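Probable chaperone (Pseudomonas aeruginosa, PDB 4JMF) probably acts as a type III secretion chaperone of the CesT family, pairing with a second copy of itself to bind another protein, presumably its secreted effector. Local coordinates at residues H35-A40 / Q107-A112; M49-E54 / R85-R90. All coordinates share one frame; numbering follows the deposited sequence.

Contact 1. Residues H35-A40 / Q107-A112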
loop_
_atom_site.group_PDB
_atom_site.type_symbol
_atom_site.label_atom_id
_atom_site.label_comp_id
_atom_site.label_asym_id
_atom_site.label_seq_id
_atom_site.Cartn_x
_atom_site.Cartn_y
_atom_site.Cartn_z
ATOM N N HIS B 35 -8.397 19.057 4.034
ATOM C CA HIS B 35 -8.235 17.651 4.409
ATOM C C HIS B 35 -7.705 17.416 5.827
ATOM O O HIS B 35 -6.581 17.814 6.165
ATOM C CB HIS B 35 -7.324 16.977 3.392
ATOM C CG HIS B 35 -7.733 17.232 1.977
ATOM N ND1 HIS B 35 -8.890 16.711 1.432
ATOM C CD2 HIS B 35 -7.150 17.967 0.998
ATOM C CE1 HIS B 35 -8.998 17.111 0.177
ATOM N NE2 HIS B 35 -7.956 17.874 -0.110
ATOM N N LEU B 36 -8.513 16.758 6.655
ATOM C CA LEU B 36 -8.056 16.325 7.972
ATOM C C LEU B 36 -7.380 14.959 7.806
ATOM O O LEU B 36 -8.027 13.993 7.376
ATOM C CB LEU B 36 -9.231 16.240 8.950
ATOM C CG LEU B 36 -8.950 15.785 10.388
ATOM C CD1 LEU B 36 -8.079 16.797 11.131
ATOM C CD2 LEU B 36 -10.232 15.543 11.145
ATOM N N CYS B 37 -6.079 14.895 8.118
ATOM C CA CYS B 37 -5.283 13.685 7.959
ATOM C C CYS B 37 -4.772 13.180 9.303
ATOM O O CYS B 37 -4.435 13.975 10.184
ATOM C CB CYS B 37 -4.091 13.965 7.047
ATOM S SG CYS B 37 -4.526 14.678 5.455
ATOM N N HIS B 38 -4.704 11.860 9.450
ATOM C CA HIS B 38 -4.261 11.232 10.695
ATOM C C HIS B 38 -3.019 10.369 10.444
ATOM O O HIS B 38 -2.870 9.808 9.355
ATOM C CB HIS B 38 -5.376 10.352 11.277
ATOM C CG HIS B 38 -6.730 10.985 11.224
ATOM N ND1 HIS B 38 -7.187 11.852 12.195
ATOM C CD2 HIS B 38 -7.725 10.885 10.309
ATOM C CE1 HIS B 38 -8.406 12.258 11.881
ATOM N NE2 HIS B 38 -8.757 11.686 10.743
ATOM N N LEU B 39 -2.154 10.257 11.456
ATOM C CA LEU B 39 -0.910 9.511 11.346
ATOM C C LEU B 39 -0.859 8.593 12.539
ATOM O O LEU B 39 -1.217 9.000 13.643
ATOM C CB LEU B 39 0.299 10.446 11.429
ATOM C CG LEU B 39 0.182 11.823 10.787
ATOM C CD1 LEU B 39 1.441 12.664 11.093
ATOM C CD2 LEU B 39 -0.016 11.687 9.320
ATOM N N ALA B 40 -0.420 7.358 12.331
ATOM C CA ALA B 40 -0.297 6.439 13.446
ATOM C C ALA B 40 0.751 5.412 13.115
ATOM O O ALA B 40 0.997 5.136 11.945
ATOM C CB ALA B 40 -1.637 5.747 13.710
ATOM N N GLN B 107 1.294 12.593 -1.392
ATOM C CA GLN B 107 0.554 11.692 -2.278
ATOM C C GLN B 107 -0.834 11.381 -1.716
ATOM O O GLN B 107 -1.800 11.246 -2.473
ATOM C CB GLN B 107 1.346 10.409 -2.542
ATOM C CG GLN B 107 2.648 10.639 -3.296
ATOM C CD GLN B 107 2.415 11.340 -4.620
ATOM O OE1 GLN B 107 1.695 10.834 -5.487
ATOM N NE2 GLN B 107 3.015 12.520 -4.780
ATOM N N LEU B 108 -0.937 11.279 -0.389
ATOM C CA LEU B 108 -2.240 11.096 0.248
ATOM C C LEU B 108 -3.132 12.285 -0.088
ATOM O O LEU B 108 -4.244 12.124 -0.608
ATOM C CB LEU B 108 -2.104 10.974 1.770
ATOM C CG LEU B 108 -3.434 10.787 2.507
ATOM C CD1 LEU B 108 -4.135 9.495 2.062
ATOM C CD2 LEU B 108 -3.242 10.806 4.028
ATOM N N VAL B 109 -2.640 13.486 0.204
ATOM C CA VAL B 109 -3.410 14.699 -0.045
ATOM C C VAL B 109 -3.714 14.917 -1.531
ATOM O O VAL B 109 -4.811 15.358 -1.887
ATOM C CB VAL B 109 -2.738 15.929 0.590
ATOM C CG1 VAL B 109 -3.497 17.189 0.230
ATOM C CG2 VAL B 109 -2.722 15.764 2.101
ATOM N N ALA B 110 -2.771 14.567 -2.403
ATOM C CA ALA B 110 -3.002 14.708 -3.835
ATOM C C ALA B 110 -4.216 13.906 -4.291
ATOM O O ALA B 110 -4.999 14.368 -5.118
ATOM C CB ALA B 110 -1.755 14.319 -4.637
ATOM N N ALA B 111 -4.400 12.711 -3.743
ATOM C CA ALA B 111 -5.542 11.906 -4.170
ATOM C C ALA B 111 -6.818 12.440 -3.549
ATOM O O ALA B 111 -7.880 12.405 -4.166
ATOM C CB ALA B 111 -5.348 10.465 -3.815
ATOM N N ALA B 112 -6.716 12.931 -2.323
ATOM C CA ALA B 112 -7.885 13.488 -1.647
ATOM C C ALA B 112 -8.400 14.712 -2.406
ATOM O O ALA B 112 -9.611 14.943 -2.465
ATOM C CB ALA B 112 -7.559 13.847 -0.205
#
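His-35 and Cys-37 of strand 35-41 lie against Val-109, Leu-108 and Ala-112 of helix 98-114, a largely apolar strand-to-helix packing close to the centre of the chain. No hydrogen bond crosses it, and the short axes stay 10.0 Å apart, running at 144° to each other, so side chains do most of the bridging. The imidazole of His-35 has the largest share. With its CG set beside the backbone N (chi1 -50°), the ring reaches out to the helix, where the methyl of Ala-112 sits over one face in a CH-pi contact, CB lying 3.8 Å from the ring centroid and displaced toward the rim. CE1 of the ring also lies 3.5 Å from the backbone O of Ala-112. The ring's CD2 meets CG1 of Val-109 at 3.8 Å, an oblique approach. NE2 is hydrogen-bonded to OE2 of Glu-113, the next residue of the helix, which helps set the rotation of the ring together with the Ala-112 methyl on its face; the carboxylate would also be expected to favour a protonated imidazole.

In the alpha/beta fold of class I secretion chaperones, helices pack on an antiparallel sheet; here alternate strand residues point to the helix side and to the side where a chain of another protein lies. Cys-37 accordingly shares the side of His-35, whereas His-38 points away from the helix, and its ring meets that of Phe-50. The sulfur of Cys-37 touches CG2 of Val-109 at 4.0 Å and, more loosely, CD2 of Leu-108 at 4.3 Å. Val-109 thus uses both branches, while also packing on Val-32 of the adjoining strand.

Contact 2. Residues M49-E54 / R85-R90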
loop_
_atom_site.group_PDB
_atom_site.type_symbol
_atom_site.label_atom_id
_atom_site.label_comp_id
_atom_site.label_asym_id
_atom_site.label_seq_id
_atom_site.Cartn_x
_atom_site.Cartn_y
_atom_site.Cartn_z
ATOM N N MET B 49 -0.815 6.738 7.171
ATOM C CA MET B 49 -1.456 8.045 7.041
ATOM C C MET B 49 -2.811 7.856 6.388
ATOM O O MET B 49 -2.939 7.096 5.422
ATOM C CB MET B 49 -0.626 8.985 6.159
ATOM C CG MET B 49 0.788 9.238 6.647
ATOM S SD MET B 49 1.504 10.578 5.693
ATOM C CE MET B 49 3.147 10.687 6.397
ATOM N N PHE B 50 -3.827 8.555 6.879
ATOM C CA PHE B 50 -5.138 8.401 6.253
ATOM C C PHE B 50 -6.037 9.598 6.462
ATOM O O PHE B 50 -5.807 10.413 7.357
ATOM C CB PHE B 50 -5.834 7.114 6.736
ATOM C CG PHE B 50 -6.055 7.058 8.227
ATOM C CD1 PHE B 50 -7.295 7.362 8.771
ATOM C CD2 PHE B 50 -5.029 6.671 9.084
ATOM C CE1 PHE B 50 -7.499 7.297 10.155
ATOM C CE2 PHE B 50 -5.225 6.604 10.466
ATOM C CZ PHE B 50 -6.460 6.916 10.997
ATOM N N THR B 51 -7.070 9.689 5.626
ATOM C CA THR B 51 -8.043 10.753 5.760
ATOM C C THR B 51 -9.435 10.148 5.539
ATOM O O THR B 51 -9.623 9.284 4.667
ATOM C CB THR B 51 -7.721 11.905 4.768
ATOM O OG1 THR B 51 -8.636 12.993 4.936
ATOM C CG2 THR B 51 -7.749 11.420 3.332
ATOM N N ARG B 52 -10.395 10.563 6.359
ATOM C CA ARG B 52 -11.759 10.047 6.253
ATOM C C ARG B 52 -12.509 10.833 5.192
ATOM O O ARG B 52 -12.557 12.066 5.237
ATOM C CB ARG B 52 -12.471 10.160 7.605
ATOM C CG ARG B 52 -13.920 9.696 7.624
ATOM C CD ARG B 52 -14.888 10.874 7.662
ATOM N NE ARG B 52 -16.283 10.451 7.819
ATOM C CZ ARG B 52 -17.320 11.288 7.828
ATOM N NH1 ARG B 52 -17.128 12.597 7.682
ATOM N NH2 ARG B 52 -18.552 10.817 7.965
ATOM N N LEU B 53 -13.056 10.130 4.211
ATOM C CA LEU B 53 -13.853 10.776 3.176
ATOM C C LEU B 53 -15.328 10.576 3.499
ATOM O O LEU B 53 -15.679 9.924 4.495
ATOM C CB LEU B 53 -13.535 10.170 1.810
ATOM C CG LEU B 53 -12.059 10.181 1.404
ATOM C CD1 LEU B 53 -11.871 9.485 0.071
ATOM C CD2 LEU B 53 -11.504 11.604 1.340
ATOM N N GLU B 54 -16.200 11.142 2.672
ATOM C CA GLU B 54 -17.623 10.838 2.782
ATOM C C GLU B 54 -18.024 9.861 1.679
ATOM O O GLU B 54 -17.882 8.640 1.849
ATOM C CB GLU B 54 -18.473 12.122 2.791
ATOM C CG GLU B 54 -18.343 12.890 4.113
ATOM C CD GLU B 54 -19.088 14.222 4.150
ATOM O OE1 GLU B 54 -20.082 14.384 3.406
ATOM O OE2 GLU B 54 -18.674 15.111 4.938
ATOM N N ARG B 85 -15.382 5.408 5.168
ATOM C CA ARG B 85 -14.503 5.251 4.017
ATOM C C ARG B 85 -13.200 6.018 4.251
ATOM O O ARG B 85 -13.216 7.218 4.546
ATOM C CB ARG B 85 -15.231 5.707 2.747
ATOM C CG ARG B 85 -16.528 4.882 2.519
ATOM C CD ARG B 85 -17.409 5.378 1.378
ATOM N NE ARG B 85 -16.860 5.119 0.044
ATOM C CZ ARG B 85 -16.176 6.007 -0.680
ATOM N NH1 ARG B 85 -15.924 7.219 -0.197
ATOM N NH2 ARG B 85 -15.738 5.689 -1.895
ATOM N N LEU B 86 -12.076 5.315 4.138
ATOM C CA LEU B 86 -10.774 5.892 4.494
ATOM C C LEU B 86 -9.803 5.767 3.329
ATOM O O LEU B 86 -9.616 4.672 2.772
ATOM C CB LEU B 86 -10.192 5.193 5.728
ATOM C CG LEU B 86 -11.011 5.127 7.021
ATOM C CD1 LEU B 86 -10.215 4.433 8.119
ATOM C CD2 LEU B 86 -11.440 6.516 7.489
ATOM N N LEU B 87 -9.205 6.893 2.947
ATOM C CA LEU B 87 -8.139 6.918 1.942
ATOM C C LEU B 87 -6.824 6.857 2.731
ATOM O O LEU B 87 -6.627 7.649 3.642
ATOM C CB LEU B 87 -8.223 8.227 1.154
ATOM C CG LEU B 87 -7.268 8.469 -0.002
ATOM C CD1 LEU B 87 -7.644 7.550 -1.134
ATOM C CD2 LEU B 87 -7.335 9.926 -0.454
ATOM N N TRP B 88 -5.938 5.916 2.409
ATOM C CA TRP B 88 -4.786 5.669 3.272
ATOM C C TRP B 88 -3.564 5.226 2.509
ATOM O O TRP B 88 -3.662 4.653 1.413
ATOM C CB TRP B 88 -5.111 4.593 4.314
ATOM C CG TRP B 88 -5.444 3.252 3.709
ATOM C CD1 TRP B 88 -6.665 2.848 3.236
ATOM C CD2 TRP B 88 -4.552 2.144 3.509
ATOM N NE1 TRP B 88 -6.591 1.554 2.768
ATOM C CE2 TRP B 88 -5.304 1.101 2.917
ATOM C CE3 TRP B 88 -3.191 1.928 3.774
ATOM C CZ2 TRP B 88 -4.741 -0.137 2.587
ATOM C CZ3 TRP B 88 -2.630 0.692 3.447
ATOM C CH2 TRP B 88 -3.409 -0.326 2.860
ATOM N N ASN B 89 -2.399 5.479 3.099
ATOM C CA ASN B 89 -1.184 4.839 2.605
ATOM C C ASN B 89 -0.289 4.459 3.774
ATOM O O ASN B 89 -0.604 4.779 4.924
ATOM C CB ASN B 89 -0.482 5.677 1.530
ATOM C CG ASN B 89 -0.049 7.046 2.028
ATOM O OD1 ASN B 89 0.030 7.299 3.240
ATOM N ND2 ASN B 89 0.251 7.939 1.086
ATOM N N ARG B 90 0.792 3.734 3.507
ATOM C CA ARG B 90 1.640 3.253 4.597
ATOM C C ARG B 90 3.074 3.067 4.136
ATOM O O ARG B 90 3.316 2.627 3.007
ATOM C CB ARG B 90 1.109 1.930 5.152
ATOM C CG ARG B 90 2.012 1.328 6.226
ATOM C CD ARG B 90 1.227 0.444 7.163
ATOM N NE ARG B 90 0.570 -0.582 6.414
ATOM C CZ ARG B 90 -0.545 -1.207 6.768
ATOM N NH1 ARG B 90 -1.187 -0.949 7.917
ATOM N NH2 ARG B 90 -1.004 -2.111 5.934
HETATM O O HOH W 1 -16.868 7.610 5.566
#
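Leu-87 packs its CB against CG2 of Thr-51 at 3.9 Å and against CD1 of Leu-53 at 4.0 Å, forming the apolar centre on the sheet face that looks toward helix 98-114. On the reverse face, CB of Phe-50 and CB of Trp-88 meet at 3.6 Å in a non-hydrogen-bonded pair. CG of each lies between backbone N and carbonyl carbon (chi1 59° and 62°), which puts the root of each ring above its own backbone; Leu-86 lies alongside the phenyl. NE1 of Trp-88 is hydrogen-bonded to Asn-65 O of the second subunit, and its ring meets Phe-67 of that subunit edge-to-face.

Between the faces, antiparallel backbone bonds join Met-49 with Asn-89, Thr-51 with Leu-87, and Leu-53 N with Arg-85 O. Asn-89 ND2 donates to Cys-72 O, while OD1 accepts from Gln-104 NE2. At the polar end, a water bridges Leu-53 O and Arg-85 N. Arg-85 NH1 hydrogen-bonds Glu-54 O at 3.2 Å, from above the carbonyl plane, and also Gln-56 O. Arg-52 NE forms a salt bridge with Glu-84 OE2. The Leu-87 face is thus largely buried under the helix, the Phe-50 face meets other chains, and Arg-52, Glu-54 and Arg-85 gather at one end.

From the N terminus, helix 3-15 and strand 28-32 come first, and strand 35-41 then opens the large loop that contact 1 closes on helix 98-114, with 66 residues between its segments. Inside it the chain turns back into strand 46-53, runs out through strand 75-78 and returns as strand 85-92, where contact 2 closes a smaller, nested loop of 30 residues. The two do not cross. Strands 35-41 and 46-53 are neighbours in the sheet, joined by hydrogen bonds from His-38 N to Phe-50 O and between Leu-36 O and Thr-51 OG1. Leu-87 packs on Leu-108 and Ala-112, so contact 2 supplies sheet beneath the same helix that contact 1 ties to strand 35-41.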